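Local coordinates for protein argonaute (Marinitoga piezophila, PDB 5I4A) that uses short single-stranded RNA guides with a 5'-hydroxyl end to bind complementary DNA or RNA targets, which are then cleaved, at residues Phe300-Lys305 and Phe309-Ser314; Glu339-Ser344 and Asp371-Ile376; Leu461-Val466 and Ile497-Lys502. All coordinates share one frame; numbering follows the deposited sequence.

Contact 1: Phe300-Lys305 and Phe309-Ser314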
loop_
_atom_site.group_PDB
_atom_site.type_symbol
_atom_site.label_atom_id
_atom_site.label_comp_id
_atom_site.label_asym_id
_atom_site.label_seq_id
_atom_site.Cartn_x
_atom_site.Cartn_y
_atom_site.Cartn_z
ATOM N N PHE A 300 -29.628 -15.119 -9.570
ATOM C CA PHE A 300 -29.827 -13.923 -8.761
ATOM C C PHE A 300 -30.145 -14.287 -7.315
ATOM O O PHE A 300 -30.891 -15.238 -7.052
ATOM C CB PHE A 300 -30.968 -13.054 -9.320
ATOM C CG PHE A 300 -30.732 -12.551 -10.717
ATOM C CD1 PHE A 300 -31.122 -13.302 -11.813
ATOM C CD2 PHE A 300 -30.138 -11.316 -10.931
ATOM C CE1 PHE A 300 -30.913 -12.834 -13.099
ATOM C CE2 PHE A 300 -29.926 -10.847 -12.213
ATOM C CZ PHE A 300 -30.314 -11.607 -13.297
ATOM N N PHE A 301 -29.590 -13.515 -6.382
ATOM C CA PHE A 301 -29.896 -13.643 -4.961
ATOM C C PHE A 301 -30.344 -12.289 -4.430
ATOM O O PHE A 301 -29.616 -11.299 -4.552
ATOM C CB PHE A 301 -28.689 -14.152 -4.167
ATOM C CG PHE A 301 -28.383 -15.608 -4.389
ATOM C CD1 PHE A 301 -27.548 -16.004 -5.420
ATOM C CD2 PHE A 301 -28.932 -16.577 -3.566
ATOM C CE1 PHE A 301 -27.266 -17.346 -5.626
ATOM C CE2 PHE A 301 -28.655 -17.915 -3.768
ATOM C CZ PHE A 301 -27.825 -18.300 -4.799
ATOM N N PHE A 302 -31.531 -12.251 -3.835
ATOM C CA PHE A 302 -32.077 -11.035 -3.258
ATOM C C PHE A 302 -32.203 -11.197 -1.749
ATOM O O PHE A 302 -32.421 -12.301 -1.242
ATOM C CB PHE A 302 -33.442 -10.693 -3.861
ATOM C CG PHE A 302 -33.418 -10.526 -5.354
ATOM C CD1 PHE A 302 -33.586 -11.619 -6.189
ATOM C CD2 PHE A 302 -33.242 -9.280 -5.925
ATOM C CE1 PHE A 302 -33.568 -11.469 -7.557
ATOM C CE2 PHE A 302 -33.224 -9.126 -7.294
ATOM C CZ PHE A 302 -33.385 -10.224 -8.110
ATOM N N SER A 303 -32.067 -10.081 -1.029
ATOM C CA SER A 303 -32.154 -10.132 0.425
ATOM C C SER A 303 -33.589 -10.285 0.913
ATOM O O SER A 303 -33.797 -10.647 2.077
ATOM C CB SER A 303 -31.520 -8.879 1.031
ATOM O OG SER A 303 -32.234 -7.713 0.663
ATOM N N SER A 304 -34.576 -10.028 0.056
ATOM C CA SER A 304 -35.984 -10.138 0.420
ATOM C C SER A 304 -36.821 -10.008 -0.842
ATOM O O SER A 304 -36.343 -9.542 -1.881
ATOM C CB SER A 304 -36.394 -9.067 1.437
ATOM O OG SER A 304 -36.232 -7.766 0.896
ATOM N N LYS A 305 -38.082 -10.437 -0.739
ATOM C CA LYS A 305 -39.042 -10.151 -1.799
ATOM C C LYS A 305 -39.173 -8.649 -2.018
ATOM O O LYS A 305 -39.273 -8.186 -3.160
ATOM C CB LYS A 305 -40.403 -10.764 -1.463
ATOM C CG LYS A 305 -40.458 -12.280 -1.569
ATOM C CD LYS A 305 -40.320 -12.745 -3.010
ATOM C CE LYS A 305 -40.552 -14.245 -3.132
ATOM N NZ LYS A 305 -40.544 -14.695 -4.554
ATOM N N PHE A 309 -38.784 -6.311 -5.565
ATOM C CA PHE A 309 -39.772 -5.405 -6.139
ATOM C C PHE A 309 -39.247 -3.975 -6.213
ATOM O O PHE A 309 -39.635 -3.222 -7.114
ATOM C CB PHE A 309 -41.073 -5.474 -5.339
ATOM C CG PHE A 309 -41.825 -6.764 -5.524
ATOM C CD1 PHE A 309 -42.355 -7.099 -6.760
ATOM C CD2 PHE A 309 -42.006 -7.638 -4.467
ATOM C CE1 PHE A 309 -43.048 -8.282 -6.938
ATOM C CE2 PHE A 309 -42.700 -8.824 -4.636
ATOM C CZ PHE A 309 -43.220 -9.147 -5.873
ATOM N N GLU A 310 -38.355 -3.591 -5.295
ATOM C CA GLU A 310 -37.758 -2.260 -5.353
ATOM C C GLU A 310 -36.955 -2.054 -6.630
ATOM O O GLU A 310 -36.847 -0.923 -7.119
ATOM C CB GLU A 310 -36.861 -2.028 -4.137
ATOM C CG GLU A 310 -37.579 -1.977 -2.802
ATOM C CD GLU A 310 -36.614 -1.818 -1.641
ATOM O OE1 GLU A 310 -35.402 -1.651 -1.895
ATOM O OE2 GLU A 310 -37.064 -1.864 -0.476
ATOM N N VAL A 311 -36.385 -3.124 -7.184
ATOM C CA VAL A 311 -35.492 -3.039 -8.330
ATOM C C VAL A 311 -36.054 -3.754 -9.553
ATOM O O VAL A 311 -35.336 -3.949 -10.534
ATOM C CB VAL A 311 -34.092 -3.582 -7.982
ATOM C CG1 VAL A 311 -33.506 -2.825 -6.801
ATOM C CG2 VAL A 311 -34.162 -5.074 -7.686
ATOM N N GLN A 312 -37.331 -4.141 -9.518
ATOM C CA GLN A 312 -37.888 -4.967 -10.586
ATOM C C GLN A 312 -37.862 -4.246 -11.930
ATOM O O GLN A 312 -37.572 -4.860 -12.965
ATOM C CB GLN A 312 -39.313 -5.387 -10.230
ATOM C CG GLN A 312 -39.939 -6.351 -11.219
ATOM C CD GLN A 312 -41.371 -6.690 -10.863
ATOM O OE1 GLN A 312 -42.019 -5.969 -10.106
ATOM N NE2 GLN A 312 -41.871 -7.795 -11.405
ATOM N N LYS A 313 -38.159 -2.944 -11.937
ATOM C CA LYS A 313 -38.133 -2.186 -13.184
ATOM C C LYS A 313 -36.743 -2.210 -13.809
ATOM O O LYS A 313 -36.593 -2.461 -15.011
ATOM C CB LYS A 313 -38.588 -0.749 -12.938
ATOM C CG LYS A 313 -38.612 0.107 -14.192
ATOM C CD LYS A 313 -39.186 1.488 -13.927
ATOM C CE LYS A 313 -39.249 2.311 -15.207
ATOM N NZ LYS A 313 -37.897 2.554 -15.786
ATOM N N SER A 314 -35.712 -1.960 -13.001
ATOM C CA SER A 314 -34.344 -2.010 -13.506
ATOM C C SER A 314 -33.961 -3.426 -13.920
ATOM O O SER A 314 -33.297 -3.620 -14.946
ATOM C CB SER A 314 -33.380 -1.478 -12.449
ATOM O OG SER A 314 -33.657 -0.123 -12.144
#
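Phe309 and Lys305 are joined by a helical backbone hydrogen bond, Phe309 N to Lys305 O at 3.1 Å. It spans four residues, so it closes the first full turn of helix 305-310. The same carbonyl oxygen also lies close to the Phe309 side chain. Phe309 CD2 is 3.1 Å from Lys305 O, a tight contact, and the oxygen approaches the ring obliquely. The first torsion of Phe309, -71°, sets CG beside its own backbone N. This turns the ring back along the helix toward the oxygen that receives the N-H. Phe309 CE2 also comes within 4.4 Å of Lys305 CB, but the rest of the lysine side chain leads away. These two residues form an exposed flank of the contact.

The buried flank is apolar. Phe302, at the end of strand 295-302, brings CE2 to within 4.2 Å of Val311 CG2. The two side chains cross at an angle, and the methyl meets the ring obliquely. The CA-CB bond of Val311 heads for the 300-305 segment, and its CG2 branch is the one that meets the ring. Leu378 of strand 374-379 touches both Phe302 and Val311, and Phe308 meets the Phe302 ring edge-to-face.

Ser304 is the N-cap of helix 305-310, with its OG hydrogen-bonded to Gln307 N. Val311 marks the break after this short helix and is itself the N-cap position of helix 312-320. The chain therefore leaves a parallel strand, enters a capped helical turn, and folds back so that the next helix can lie against the sheet. This is the beta-alpha connection of a Rossmann-like sheet, here in the Mid domain of Argonaute.

Contact 2: Glu339-Ser344 and Asp371-Ile376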
loop_
_atom_site.group_PDB
_atom_site.type_symbol
_atom_site.label_atom_id
_atom_site.label_comp_id
_atom_site.label_asym_id
_atom_site.label_seq_id
_atom_site.Cartn_x
_atom_site.Cartn_y
_atom_site.Cartn_z
ATOM N N GLU A 339 -26.941 -16.725 -20.195
ATOM C CA GLU A 339 -27.931 -17.706 -19.777
ATOM C C GLU A 339 -28.191 -17.551 -18.288
ATOM O O GLU A 339 -27.269 -17.667 -17.477
ATOM C CB GLU A 339 -27.461 -19.127 -20.093
ATOM C CG GLU A 339 -28.415 -20.212 -19.635
ATOM C CD GLU A 339 -27.941 -21.598 -20.019
ATOM O OE1 GLU A 339 -28.723 -22.560 -19.864
ATOM O OE2 GLU A 339 -26.788 -21.724 -20.480
ATOM N N PHE A 340 -29.442 -17.299 -17.930
ATOM C CA PHE A 340 -29.857 -17.253 -16.536
ATOM C C PHE A 340 -30.508 -18.588 -16.204
ATOM O O PHE A 340 -31.603 -18.892 -16.687
ATOM C CB PHE A 340 -30.789 -16.071 -16.288
ATOM C CG PHE A 340 -30.128 -14.746 -16.516
ATOM C CD1 PHE A 340 -29.192 -14.266 -15.618
ATOM C CD2 PHE A 340 -30.413 -13.996 -17.643
ATOM C CE1 PHE A 340 -28.562 -13.054 -15.827
ATOM C CE2 PHE A 340 -29.787 -12.780 -17.857
ATOM C CZ PHE A 340 -28.861 -12.313 -16.948
ATOM N N LEU A 341 -29.810 -19.397 -15.411
ATOM C CA LEU A 341 -30.295 -20.724 -15.066
ATOM C C LEU A 341 -31.525 -20.620 -14.178
ATOM O O LEU A 341 -31.581 -19.795 -13.264
ATOM C CB LEU A 341 -29.206 -21.516 -14.346
ATOM C CG LEU A 341 -27.790 -21.471 -14.921
ATOM C CD1 LEU A 341 -26.856 -22.288 -14.047
ATOM C CD2 LEU A 341 -27.768 -21.977 -16.353
ATOM N N ARG A 342 -32.514 -21.469 -14.438
ATOM C CA ARG A 342 -33.731 -21.475 -13.644
ATOM C C ARG A 342 -33.962 -22.852 -13.040
ATOM O O ARG A 342 -33.749 -23.878 -13.694
ATOM C CB ARG A 342 -34.944 -21.041 -14.477
ATOM C CG ARG A 342 -34.903 -21.468 -15.927
ATOM C CD ARG A 342 -35.836 -20.612 -16.772
ATOM N NE ARG A 342 -37.219 -20.677 -16.309
ATOM C CZ ARG A 342 -38.019 -21.721 -16.501
ATOM N NH1 ARG A 342 -37.568 -22.793 -17.138
ATOM N NH2 ARG A 342 -39.267 -21.698 -16.050
ATOM N N ASP A 343 -34.376 -22.852 -11.778
ATOM C CA ASP A 343 -34.725 -24.077 -11.071
ATOM C C ASP A 343 -36.030 -24.628 -11.631
ATOM O O ASP A 343 -37.055 -23.942 -11.613
ATOM C CB ASP A 343 -34.842 -23.780 -9.575
ATOM C CG ASP A 343 -35.560 -24.870 -8.802
ATOM O OD1 ASP A 343 -35.500 -26.052 -9.204
ATOM O OD2 ASP A 343 -36.179 -24.538 -7.768
ATOM N N SER A 344 -35.992 -25.868 -12.126
ATOM C CA SER A 344 -37.193 -26.474 -12.696
ATOM C C SER A 344 -38.327 -26.529 -11.679
ATOM O O SER A 344 -39.501 -26.450 -12.055
ATOM C CB SER A 344 -36.873 -27.874 -13.222
ATOM O OG SER A 344 -37.890 -28.337 -14.096
ATOM N N ASP A 371 -19.806 -25.972 -13.272
ATOM C CA ASP A 371 -19.154 -25.005 -14.152
ATOM C C ASP A 371 -19.141 -23.606 -13.545
ATOM O O ASP A 371 -19.355 -23.437 -12.340
ATOM C CB ASP A 371 -19.835 -24.975 -15.521
ATOM C CG ASP A 371 -20.190 -26.358 -16.022
ATOM O OD1 ASP A 371 -19.704 -27.344 -15.429
ATOM O OD2 ASP A 371 -20.955 -26.463 -17.003
ATOM N N ASN A 372 -18.888 -22.597 -14.380
ATOM C CA ASN A 372 -18.788 -21.210 -13.935
ATOM C C ASN A 372 -20.175 -20.582 -13.977
ATOM O O ASN A 372 -20.740 -20.382 -15.057
ATOM C CB ASN A 372 -17.817 -20.431 -14.815
ATOM C CG ASN A 372 -16.498 -21.151 -15.005
ATOM O OD1 ASN A 372 -15.858 -21.561 -14.040
ATOM N ND2 ASN A 372 -16.093 -21.324 -16.263
ATOM N N VAL A 373 -20.723 -20.266 -12.807
ATOM C CA VAL A 373 -22.022 -19.612 -12.705
ATOM C C VAL A 373 -21.883 -18.450 -11.736
ATOM O O VAL A 373 -21.468 -18.640 -10.584
ATOM C CB VAL A 373 -23.130 -20.577 -12.247
ATOM C CG1 VAL A 373 -24.432 -19.814 -12.008
ATOM C CG2 VAL A 373 -23.342 -21.667 -13.286
ATOM N N MET A 374 -22.224 -17.255 -12.203
ATOM C CA MET A 374 -22.149 -16.058 -11.383
ATOM C C MET A 374 -23.360 -15.967 -10.465
ATOM O O MET A 374 -24.495 -16.205 -10.882
ATOM C CB MET A 374 -22.082 -14.815 -12.266
ATOM C CG MET A 374 -20.972 -14.855 -13.295
ATOM S SD MET A 374 -19.357 -14.840 -12.507
ATOM C CE MET A 374 -18.326 -15.336 -13.873
ATOM N N ALA A 375 -23.115 -15.614 -9.211
ATOM C CA ALA A 375 -24.184 -15.332 -8.263
ATOM C C ALA A 375 -24.291 -13.815 -8.146
ATOM O O ALA A 375 -23.494 -13.173 -7.459
ATOM C CB ALA A 375 -23.916 -15.991 -6.918
ATOM N N ILE A 376 -25.275 -13.244 -8.838
ATOM C CA ILE A 376 -25.567 -11.814 -8.746
ATOM C C ILE A 376 -26.319 -11.593 -7.437
ATOM O O ILE A 376 -27.520 -11.864 -7.336
ATOM C CB ILE A 376 -26.362 -11.317 -9.956
ATOM C CG1 ILE A 376 -25.526 -11.478 -11.232
ATOM C CG2 ILE A 376 -26.771 -9.861 -9.765
ATOM C CD1 ILE A 376 -26.326 -11.377 -12.513
#
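Leu341 and Val373, with Phe340 and Ile376, make an apolar contact across the parallel, Rossmann-like sheet of the Mid domain, at two strands that are not direct neighbours and the chain beside them. Strands 337-340 and 374-379 each pair with strand 295-302, which runs between them. Glu339 and Leu341 share backbone bonds with this middle strand through Ala298, and Met374 does so through Lys297. No hydrogen bond links the two segments directly. The CA atoms of Leu341 and Val373 are 8.7 Å apart, so only side chains bridge the gap.

Phe340 and Leu341 are consecutive but set off in different directions, and each finds its own partner. The Ile376 CD1 methyl comes up to the rim of the Phe340 ring, roughly level with it, 4.3 Å from Phe340 CE1. Phe300 of the middle strand touches both of these side chains, and Phe319 of helix 312-320 also meets the Phe340 ring. Tyr418 and Met422 of helix 412-424 pack on Ile376.

Leu341 and Val373 reach toward each other tip to tip. In Leu341 the second torsion is 179°, which stretches CD1 as far as possible from CA. That methyl comes to both branches of the valine: Leu341 CD1 is 3.6 Å from Val373 CG2 and 4.0 Å from Val373 CG1.

Contact 3: Leu461-Val466 and Ile497-Lys502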
loop_
_atom_site.group_PDB
_atom_site.type_symbol
_atom_site.label_atom_id
_atom_site.label_comp_id
_atom_site.label_asym_id
_atom_site.label_seq_id
_atom_site.Cartn_x
_atom_site.Cartn_y
_atom_site.Cartn_z
ATOM N N LEU A 461 2.349 -14.411 6.507
ATOM C CA LEU A 461 2.950 -14.726 5.215
ATOM C C LEU A 461 1.871 -14.985 4.172
ATOM O O LEU A 461 0.860 -15.632 4.461
ATOM C CB LEU A 461 3.861 -15.959 5.325
ATOM C CG LEU A 461 4.266 -16.625 4.006
ATOM C CD1 LEU A 461 5.208 -15.728 3.215
ATOM C CD2 LEU A 461 4.891 -17.985 4.254
ATOM N N CYS A 462 2.095 -14.483 2.957
ATOM C CA CYS A 462 1.245 -14.781 1.810
ATOM C C CYS A 462 2.069 -14.625 0.538
ATOM O O CYS A 462 2.809 -13.647 0.398
ATOM C CB CYS A 462 0.016 -13.866 1.766
ATOM S SG CYS A 462 -1.007 -14.092 0.285
ATOM N N ILE A 463 1.952 -15.594 -0.372
ATOM C CA ILE A 463 2.662 -15.565 -1.644
ATOM C C ILE A 463 1.664 -15.762 -2.779
ATOM O O ILE A 463 0.610 -16.382 -2.609
ATOM C CB ILE A 463 3.786 -16.629 -1.713
ATOM C CG1 ILE A 463 3.228 -18.008 -2.073
ATOM C CG2 ILE A 463 4.537 -16.706 -0.391
ATOM C CD1 ILE A 463 3.601 -18.474 -3.470
ATOM N N ALA A 464 2.009 -15.228 -3.950
ATOM C CA ALA A 464 1.160 -15.319 -5.129
ATOM C C ALA A 464 2.040 -15.411 -6.367
ATOM O O ALA A 464 2.978 -14.623 -6.521
ATOM C CB ALA A 464 0.225 -14.108 -5.235
ATOM N N ALA A 465 1.731 -16.364 -7.244
ATOM C CA ALA A 465 2.478 -16.577 -8.477
ATOM C C ALA A 465 1.550 -16.444 -9.676
ATOM O O ALA A 465 0.406 -16.913 -9.643
ATOM C CB ALA A 465 3.151 -17.954 -8.484
ATOM N N VAL A 466 2.042 -15.793 -10.735
ATOM C CA VAL A 466 1.282 -15.597 -11.964
ATOM C C VAL A 466 2.200 -15.824 -13.159
ATOM O O VAL A 466 3.428 -15.824 -13.040
ATOM C CB VAL A 466 0.645 -14.189 -12.065
ATOM C CG1 VAL A 466 -0.127 -13.834 -10.797
ATOM C CG2 VAL A 466 1.707 -13.142 -12.369
ATOM N N ILE A 497 8.185 -23.590 -3.243
ATOM C CA ILE A 497 8.238 -24.839 -4.000
ATOM C C ILE A 497 6.863 -25.182 -4.557
ATOM O O ILE A 497 6.740 -25.708 -5.670
ATOM C CB ILE A 497 8.795 -25.973 -3.120
ATOM C CG1 ILE A 497 10.242 -25.679 -2.727
ATOM C CG2 ILE A 497 8.707 -27.317 -3.838
ATOM C CD1 ILE A 497 10.901 -26.798 -1.949
ATOM N N LYS A 498 5.807 -24.880 -3.798
ATOM C CA LYS A 498 4.452 -25.147 -4.267
ATOM C C LYS A 498 4.133 -24.330 -5.516
ATOM O O LYS A 498 3.632 -24.865 -6.512
ATOM C CB LYS A 498 3.443 -24.863 -3.151
ATOM C CG LYS A 498 3.641 -25.739 -1.922
ATOM C CD LYS A 498 2.336 -26.341 -1.441
ATOM C CE LYS A 498 1.756 -25.568 -0.273
ATOM N NZ LYS A 498 0.396 -26.065 0.082
ATOM N N ALA A 499 4.428 -23.029 -5.482
ATOM C CA ALA A 499 4.212 -22.189 -6.657
ATOM C C ALA A 499 5.047 -22.669 -7.836
ATOM O O ALA A 499 4.566 -22.705 -8.976
ATOM C CB ALA A 499 4.538 -20.734 -6.328
ATOM N N PHE A 500 6.305 -23.034 -7.578
ATOM C CA PHE A 500 7.167 -23.598 -8.612
ATOM C C PHE A 500 6.507 -24.799 -9.277
ATOM O O PHE A 500 6.460 -24.900 -10.508
ATOM C CB PHE A 500 8.509 -23.995 -7.993
ATOM C CG PHE A 500 9.674 -23.901 -8.936
ATOM C CD1 PHE A 500 9.886 -24.872 -9.899
ATOM C CD2 PHE A 500 10.573 -22.851 -8.839
ATOM C CE1 PHE A 500 10.964 -24.790 -10.761
ATOM C CE2 PHE A 500 11.652 -22.763 -9.698
ATOM C CZ PHE A 500 11.847 -23.735 -10.659
ATOM N N GLU A 501 5.977 -25.720 -8.467
ATOM C CA GLU A 501 5.366 -26.925 -9.014
ATOM C C GLU A 501 4.138 -26.589 -9.853
ATOM O O GLU A 501 3.884 -27.233 -10.877
ATOM C CB GLU A 501 5.002 -27.886 -7.883
ATOM C CG GLU A 501 5.211 -29.351 -8.232
ATOM C CD GLU A 501 6.655 -29.659 -8.574
ATOM O OE1 GLU A 501 7.552 -29.197 -7.838
ATOM O OE2 GLU A 501 6.892 -30.349 -9.586
ATOM N N LYS A 502 3.368 -25.578 -9.433
ATOM C CA LYS A 502 2.202 -25.148 -10.201
ATOM C C LYS A 502 2.590 -24.720 -11.610
ATOM O O LYS A 502 1.909 -25.072 -12.582
ATOM C CB LYS A 502 1.492 -24.007 -9.474
ATOM C CG LYS A 502 0.928 -24.391 -8.117
ATOM C CD LYS A 502 -0.229 -25.355 -8.266
ATOM C CE LYS A 502 -0.720 -25.861 -6.923
ATOM N NZ LYS A 502 -1.781 -26.885 -7.100
#
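Ile463 and Ala465 of strand 458-466 both rest on Ala499 of helix 485-507. The contact is buried and purely apolar.

The Ile463 side chain can be followed outward. Its CB leaves the strand on the side of the helix but is still 6.2 Å from Ala499 CB. The CG2 branch stays further off, at 7.2 Å from Ala499 CB. The CG1 branch does the reaching. With a first torsion of 81°, CG1 sits in the crowded position between backbone N and carbonyl carbon, and is 5.2 Å from Ala499 CB. The second torsion, 109°, is far from a staggered value. It carries CD1 on to the helix, where Ile463 CD1 touches Ala499 CB at 3.8 Å. The tip alone makes the contact.

Two residues along the strand, Ala465 needs no such reach. Its CB points to the helix and meets Ala499 CB at 3.8 Å. The Ala499 methyl is thus touched by both strand residues. Two small side chains let the backbones come close: the CA atoms of Ala465 and Ala499 are only 6.1 Å apart.

This is helix-on-sheet packing in the RNase H fold of the PIWI domain. Helix 485-507 starts at Glu485, an inferred active-site residue. The Ile463 side chain is about 7 Å from that of Asp449, a likely manganese ligand, whose backbone pairs with Cys462. Strand 458-466 runs antiparallel to both its neighbours. Strand 443-452 lends Ile448 to Ile463, and Leu444 and Ile446 to Ala465. Strand 472-482 lends Tyr474, which touches Ile463 and Ala499. Cys462, Ala464 and Val466 pack instead on helix 621-631, so strand 458-466 lies between two helices.

How the contacts relate
The three contacts follow one another along the chain. Contacts 1 and 2 belong to the Mid domain and contact 3 to the PIWI domain; together these domains form the PIWI lobe. Contacts 1 and 2 have centres 16 Å apart and share one parallel sheet. Strand 295-302 joins them directly: Phe301 N is 2.8 Å from Ile376 O, a probable hydrogen bond, and Phe301 CE1 packs 3.8 Å from Ala375 CB. Contact 3 lies in a separate mixed sheet, its centre 41 Å from that of contact 1 and 32 Å from that of contact 2. Contacts 1 and 2 are thus parts of one packed region of the Mid domain, whereas contact 3 lies in the domain that carries the catalytic residues.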